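Local atomic coordinates of periplasmic binding protein (Sulfurospirillum deleyianum, PDB entry 4PAG), a protein that probably captures a solute in the periplasm for delivery to an ABC transporter, and holds a bound histidine in this crystal. Residues A303-Q306 and L307-V311; L61-H64 and F65-P69. All blocks are in the same frame, centred on the assembly; numbering follows the deposited sequence.

Interaction 1: A303-Q306 and L307-V311; sequences AFYQ and LFFGV
In the last turns of helix 297-309, the regular bonds from Leu-307 N to Ala-303 O and from Phe-308 N to Phe-304 O (2.9 Å) give way to a carbonyl shared by two donors, for Tyr-305 O accepts Phe-309 N at 3.0 Å and, from the opposite face of its plane, Val-311 N at 3.2 Å. The return of Val-311 N to a carbonyl six residues back closes the C-terminal end of the helix, where Gly-310 turns the chain with positive phi; a weak bond from Gly-310 N to Gln-306 O lies within this closure. On the helix flank, the rings of Phe-304 and Phe-308 form an offset stack, centroids 4.1 Å apart and planes at 13°. Phe-304 places CG anti to its own nitrogen (chi1 -175°), whereas Phe-308 sets CG beside its own nitrogen (chi1 -79°), and these different first torsions bring one ring over the other, with Phe-304 CE2 3.5 Å from Phe-308 CE1. Phe-275 meets the Phe-308 ring as well, at a small angle between planes. One residue along, Phe-309 lies alongside Tyr-305, its CD2 over a face of the tyrosine ring and 3.8 Å from Tyr-305 CD2. The phenol hydroxyl is gripped by Ser-264 O and Trp-268 NE1, and the tyrosine ring also meets Phe-322, a residue of the histidine pocket.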
ATOM      1  N   ALA A 303     -11.235   1.498  14.107  1.00 15.70           N
ATOM      2  CA  ALA A 303     -10.780   0.179  14.562  1.00 14.88           C
ATOM      3  C   ALA A 303      -9.415  -0.180  13.974  1.00 15.11           C
ATOM      4  O   ALA A 303      -8.549  -0.702  14.667  1.00 14.20           O
ATOM      5  CB  ALA A 303     -11.795  -0.895  14.203  1.00 13.82           C
ATOM      6  N   PHE A 304      -9.231   0.110  12.696  1.00 15.46           N
ATOM      7  CA  PHE A 304      -7.974  -0.190  12.020  1.00 15.18           C
ATOM      8  C   PHE A 304      -6.808   0.599  12.639  1.00 14.54           C
ATOM      9  O   PHE A 304      -5.750   0.032  12.947  1.00 14.41           O
ATOM     10  CB  PHE A 304      -8.114   0.081  10.524  1.00 14.38           C
ATOM     11  CG  PHE A 304      -6.910  -0.301   9.722  1.00 13.82           C
ATOM     12  CD1 PHE A 304      -5.888   0.607   9.527  1.00 14.23           C
ATOM     13  CD2 PHE A 304      -6.797  -1.568   9.162  1.00 14.60           C
ATOM     14  CE1 PHE A 304      -4.774   0.269   8.792  1.00 14.63           C
ATOM     15  CE2 PHE A 304      -5.683  -1.913   8.420  1.00 15.23           C
ATOM     16  CZ  PHE A 304      -4.671  -0.989   8.237  1.00 15.75           C
ATOM     17  N   TYR A 305      -7.011   1.893  12.854  1.00 13.43           N
ATOM     18  CA  TYR A 305      -5.953   2.734  13.410  1.00 15.90           C
ATOM     19  C   TYR A 305      -5.631   2.363  14.857  1.00 15.10           C
ATOM     20  O   TYR A 305      -4.462   2.421  15.275  1.00 15.89           O
ATOM     21  CB  TYR A 305      -6.274   4.233  13.252  1.00 15.22           C
ATOM     22  CG  TYR A 305      -5.748   4.784  11.935  1.00 13.75           C
ATOM     23  CD1 TYR A 305      -6.297   4.373  10.721  1.00 13.66           C
ATOM     24  CD2 TYR A 305      -4.689   5.679  11.902  1.00 13.24           C
ATOM     25  CE1 TYR A 305      -5.808   4.849   9.517  1.00 13.81           C
ATOM     26  CE2 TYR A 305      -4.191   6.165  10.697  1.00 13.04           C
ATOM     27  CZ  TYR A 305      -4.748   5.740   9.505  1.00 13.42           C
ATOM     28  OH  TYR A 305      -4.269   6.213   8.291  1.00 12.56           O
ATOM     29  N   GLN A 306      -6.647   1.932  15.602  1.00 14.37           N
ATOM     30  CA  GLN A 306      -6.446   1.542  16.995  1.00 15.23           C
ATOM     31  C   GLN A 306      -5.519   0.346  17.095  1.00 14.81           C
ATOM     32  O   GLN A 306      -4.562   0.368  17.867  1.00 14.64           O
ATOM     33  CB  GLN A 306      -7.776   1.230  17.686  1.00 16.39           C
ATOM     34  CG  GLN A 306      -7.675   1.156  19.208  1.00 18.62           C
ATOM     35  CD  GLN A 306      -7.225  -0.193  19.748  1.00 21.17           C
ATOM     36  OE1 GLN A 306      -7.407  -1.240  19.115  1.00 22.73           O
ATOM     37  NE2 GLN A 306      -6.655  -0.174  20.953  1.00 23.16           N
ATOM     38  N   LEU A 307      -5.787  -0.676  16.297  1.00 14.03           N
ATOM     39  CA  LEU A 307      -5.032  -1.928  16.358  1.00 14.40           C
ATOM     40  C   LEU A 307      -3.680  -1.798  15.666  1.00 14.78           C
ATOM     41  O   LEU A 307      -2.638  -2.146  16.248  1.00 14.94           O
ATOM     42  CB  LEU A 307      -5.840  -3.073  15.740  1.00 14.80           C
ATOM     43  CG  LEU A 307      -5.135  -4.434  15.668  1.00 15.37           C
ATOM     44  CD1 LEU A 307      -4.805  -4.945  17.066  1.00 15.54           C
ATOM     45  CD2 LEU A 307      -5.976  -5.448  14.915  1.00 16.23           C
ATOM     46  N   PHE A 308      -3.682  -1.290  14.435  1.00 14.11           N
ATOM     47  CA  PHE A 308      -2.442  -1.224  13.642  1.00 14.35           C
ATOM     48  C   PHE A 308      -1.452  -0.176  14.139  1.00 14.18           C
ATOM     49  O   PHE A 308      -0.251  -0.431  14.147  1.00 16.09           O
ATOM     50  CB  PHE A 308      -2.736  -1.040  12.139  1.00 15.09           C
ATOM     51  CG  PHE A 308      -3.134  -2.313  11.454  1.00 14.39           C
ATOM     52  CD1 PHE A 308      -4.398  -2.834  11.624  1.00 14.85           C
ATOM     53  CD2 PHE A 308      -2.218  -3.025  10.683  1.00 14.68           C
ATOM     54  CE1 PHE A 308      -4.768  -4.026  11.022  1.00 15.13           C
ATOM     55  CE2 PHE A 308      -2.582  -4.210  10.072  1.00 15.09           C
ATOM     56  CZ  PHE A 308      -3.860  -4.717  10.243  1.00 14.48           C
ATOM     57  N   PHE A 309      -1.947   0.982  14.574  1.00 14.78           N
ATOM     58  CA  PHE A 309      -1.078   2.096  14.961  1.00 15.48           C
ATOM     59  C   PHE A 309      -1.121   2.431  16.453  1.00 16.20           C
ATOM     60  O   PHE A 309      -0.275   3.179  16.932  1.00 18.80           O
ATOM     61  CB  PHE A 309      -1.398   3.342  14.120  1.00 15.73           C
ATOM     62  CG  PHE A 309      -1.058   3.183  12.663  1.00 16.45           C
ATOM     63  CD1 PHE A 309       0.270   3.210  12.247  1.00 15.96           C
ATOM     64  CD2 PHE A 309      -2.049   2.983  11.710  1.00 17.70           C
ATOM     65  CE1 PHE A 309       0.598   3.046  10.908  1.00 16.36           C
ATOM     66  CE2 PHE A 309      -1.724   2.823  10.370  1.00 17.37           C
ATOM     67  CZ  PHE A 309      -0.399   2.852   9.969  1.00 16.89           C
ATOM     68  N   GLY A 310      -2.085   1.876  17.186  1.00 15.89           N
ATOM     69  CA  GLY A 310      -2.242   2.204  18.599  1.00 18.24           C
ATOM     70  C   GLY A 310      -2.728   3.628  18.802  1.00 19.24           C
ATOM     71  O   GLY A 310      -2.405   4.256  19.807  1.00 21.50           O
ATOM     72  N   VAL A 311      -3.505   4.138  17.847  1.00 20.40           N
ATOM     73  CA  VAL A 311      -3.917   5.539  17.839  1.00 21.85           C
ATOM     74  C   VAL A 311      -5.437   5.650  17.871  1.00 21.58           C
ATOM     75  O   VAL A 311      -6.127   4.996  17.091  1.00 18.13           O
ATOM     76  CB  VAL A 311      -3.376   6.264  16.597  1.00 23.68           C
ATOM     77  CG1 VAL A 311      -3.970   7.661  16.480  1.00 26.94           C
ATOM     78  CG2 VAL A 311      -1.856   6.343  16.662  1.00 23.79           C
TER

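Interaction 2: L61-H64 and F65-P69; sequences LSKH and FMELP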
ATOM      1  N   LEU A  61       3.331   7.719  14.219  1.00 19.45           N
ATOM      2  CA  LEU A  61       4.404   6.722  14.263  1.00 17.04           C
ATOM      3  C   LEU A  61       5.372   7.007  15.403  1.00 19.15           C
ATOM      4  O   LEU A  61       5.510   8.145  15.856  1.00 19.77           O
ATOM      5  CB  LEU A  61       5.175   6.734  12.938  1.00 18.01           C
ATOM      6  CG  LEU A  61       4.344   6.559  11.666  1.00 18.87           C
ATOM      7  CD1 LEU A  61       5.209   6.793  10.436  1.00 20.34           C
ATOM      8  CD2 LEU A  61       3.690   5.189  11.623  1.00 19.03           C
ATOM      9  N   SER A  62       6.060   5.965  15.853  1.00 19.35           N
ATOM     10  CA  SER A  62       6.993   6.096  16.964  1.00 19.04           C
ATOM     11  C   SER A  62       8.138   7.039  16.603  1.00 19.76           C
ATOM     12  O   SER A  62       8.526   7.155  15.444  1.00 19.18           O
ATOM     13  CB  SER A  62       7.557   4.730  17.354  1.00 19.48           C
ATOM     14  OG  SER A  62       8.441   4.255  16.355  1.00 19.53           O
ATOM     15  N   LYS A  63       8.672   7.714  17.612  1.00 23.31           N
ATOM     16  CA  LYS A  63       9.844   8.554  17.421  1.00 25.78           C
ATOM     17  C   LYS A  63      11.023   7.729  16.894  1.00 23.01           C
ATOM     18  O   LYS A  63      11.760   8.196  16.023  1.00 23.46           O
ATOM     19  CB  LYS A  63      10.215   9.261  18.723  1.00 31.87           C
ATOM     20  CG  LYS A  63      11.136  10.455  18.527  1.00 39.88           C
ATOM     21  CD  LYS A  63      10.773  11.591  19.473  1.00 49.32           C
ATOM     22  CE  LYS A  63      11.826  12.686  19.470  1.00 53.12           C
ATOM     23  NZ  LYS A  63      13.113  12.224  20.065  1.00 58.11           N
ATOM     24  N   HIS A  64      11.189   6.507  17.406  1.00 23.49           N
ATOM     25  CA  HIS A  64      12.258   5.612  16.927  1.00 24.00           C
ATOM     26  C   HIS A  64      12.202   5.453  15.414  1.00 20.83           C
ATOM     27  O   HIS A  64      13.210   5.639  14.737  1.00 19.83           O
ATOM     28  CB  HIS A  64      12.187   4.232  17.586  1.00 27.49           C
ATOM     29  CG  HIS A  64      13.135   3.225  16.995  1.00 34.04           C
ATOM     30  ND1 HIS A  64      14.499   3.270  17.206  1.00 40.68           N
ATOM     31  CD2 HIS A  64      12.915   2.150  16.198  1.00 38.90           C
ATOM     32  CE1 HIS A  64      15.076   2.268  16.563  1.00 38.94           C
ATOM     33  NE2 HIS A  64      14.138   1.571  15.946  1.00 42.02           N
ATOM     34  N   PHE A  65      11.021   5.114  14.891  1.00 17.45           N
ATOM     35  CA  PHE A  65      10.852   4.912  13.463  1.00 16.54           C
ATOM     36  C   PHE A  65      11.150   6.189  12.682  1.00 16.46           C
ATOM     37  O   PHE A  65      11.809   6.128  11.653  1.00 18.25           O
ATOM     38  CB  PHE A  65       9.444   4.401  13.131  1.00 16.29           C
ATOM     39  CG  PHE A  65       9.205   4.171  11.660  1.00 17.20           C
ATOM     40  CD1 PHE A  65       9.622   2.994  11.044  1.00 18.62           C
ATOM     41  CD2 PHE A  65       8.556   5.119  10.891  1.00 18.77           C
ATOM     42  CE1 PHE A  65       9.390   2.771   9.699  1.00 17.25           C
ATOM     43  CE2 PHE A  65       8.323   4.902   9.541  1.00 18.45           C
ATOM     44  CZ  PHE A  65       8.739   3.726   8.945  1.00 17.84           C
HETATM   45  N   MSE A  66      10.678   7.335  13.182  1.00 16.50           N
HETATM   46  CA  MSE A  66      10.850   8.617  12.486  1.00 18.21           C
HETATM   47  C   MSE A  66      12.288   9.056  12.435  1.00 19.31           C
HETATM   48  O   MSE A  66      12.644   9.862  11.583  1.00 23.40           O
HETATM   49  CB  MSE A  66      10.069   9.755  13.145  1.00 18.23           C
HETATM   50  CG  MSE A  66       8.562   9.553  13.100  1.00 20.03           C
HETATM   51 SE   MSE A  66       7.859   9.512  11.262  1.00 24.22          SE
HETATM   52  CE  MSE A  66       8.243  11.393  10.818  1.00 26.29           C
ATOM     53  N   GLU A  67      13.125   8.536  13.331  1.00 20.31           N
ATOM     54  CA  GLU A  67      14.545   8.918  13.381  1.00 21.84           C
ATOM     55  C   GLU A  67      15.490   7.922  12.697  1.00 18.59           C
ATOM     56  O   GLU A  67      16.692   8.142  12.676  1.00 19.86           O
ATOM     57  CB  GLU A  67      14.972   9.141  14.841  1.00 25.53           C
ATOM     58  CG  GLU A  67      14.274  10.339  15.483  1.00 31.68           C
ATOM     59  CD  GLU A  67      14.497  10.449  16.978  1.00 37.67           C
ATOM     60  OE1 GLU A  67      14.849   9.438  17.619  1.00 43.45           O
ATOM     61  OE2 GLU A  67      14.296  11.555  17.518  1.00 44.05           O
ATOM     62  N   LEU A  68      14.959   6.844  12.120  1.00 18.85           N
ATOM     63  CA  LEU A  68      15.799   5.853  11.437  1.00 18.17           C
ATOM     64  C   LEU A  68      16.441   6.443  10.193  1.00 18.75           C
ATOM     65  O   LEU A  68      15.841   7.296   9.531  1.00 20.37           O
ATOM     66  CB  LEU A  68      14.981   4.625  11.018  1.00 18.92           C
ATOM     67  CG  LEU A  68      14.453   3.713  12.116  1.00 19.48           C
ATOM     68  CD1 LEU A  68      13.491   2.690  11.516  1.00 19.40           C
ATOM     69  CD2 LEU A  68      15.593   3.027  12.845  1.00 21.11           C
ATOM     70  N   PRO A  69      17.655   5.983   9.856  1.00 19.28           N
ATOM     71  CA  PRO A  69      18.304   6.473   8.642  1.00 20.30           C
ATOM     72  C   PRO A  69      17.729   5.814   7.396  1.00 18.05           C
ATOM     73  O   PRO A  69      17.125   4.748   7.480  1.00 17.42           O
ATOM     74  CB  PRO A  69      19.763   6.061   8.841  1.00 20.95           C
ATOM     75  CG  PRO A  69      19.664   4.813   9.650  1.00 21.31           C
ATOM     76  CD  PRO A  69      18.540   5.080  10.614  1.00 19.87           C
TER
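Side chains one turn apart meet here around the short helix 63-66, within the periplasmic binding protein family region, where Leu-61 and Ser-62 lead into the helix and Glu-67 and Leu-68 carry the chain out of it. Ser-62 is the N-cap: with chi1 at 71°, OG lies between its own nitrogen and carbonyl carbon, and accepts Phe-65 N at 3.1 Å in a nearly straight bond. Asp-39 OD2 bonds the same hydroxyl, tying the cap to a neighbouring loop. An alanine here would remove both bonds, and the first turn would probably fray, with Phe-65 N left without its cap. On the inner side, Leu-61 CD1 touches Phe-65 CE2 at 3.8 Å and the selenium of Met-66, a selenomethionine, at 3.9 Å; Tyr-35 meets the Phe-65 ring edge-to-face. On the outer side, Lys-63 NZ makes a salt bridge of 2.9 Å to Glu-67 OE2, approaching on the syn side but 28° out of the carboxylate plane. Further round, Leu-68 CD2 packs 3.7 Å from His-64 NE2. With its hydroxyl accepting the N3 amide, Phe-65 N, the arrangement is the classic serine N-cap of a helix start, here on a helix of a single turn.

Overall arrangement
Interaction 2 comes early in the chain and interaction 1 near its end, separated by most of the sequence, yet their centres lie about 18 Å apart and they touch: Phe-309 CE1 packs 3.8 Å from Leu-61 CD2. Interaction 1 closes helix 297-309, which leans on helices 141-163 and 277-288, while interaction 2 is built on the short helix 63-66. Helix 28-37 lies between them in contact terms, giving Val-36 to Phe-308 and Phe-309, and Tyr-35 to Phe-65. The contact thus joins an early part of the chain to its C-terminal part, and the two regions pack together in the folded protein although they are far apart in sequence.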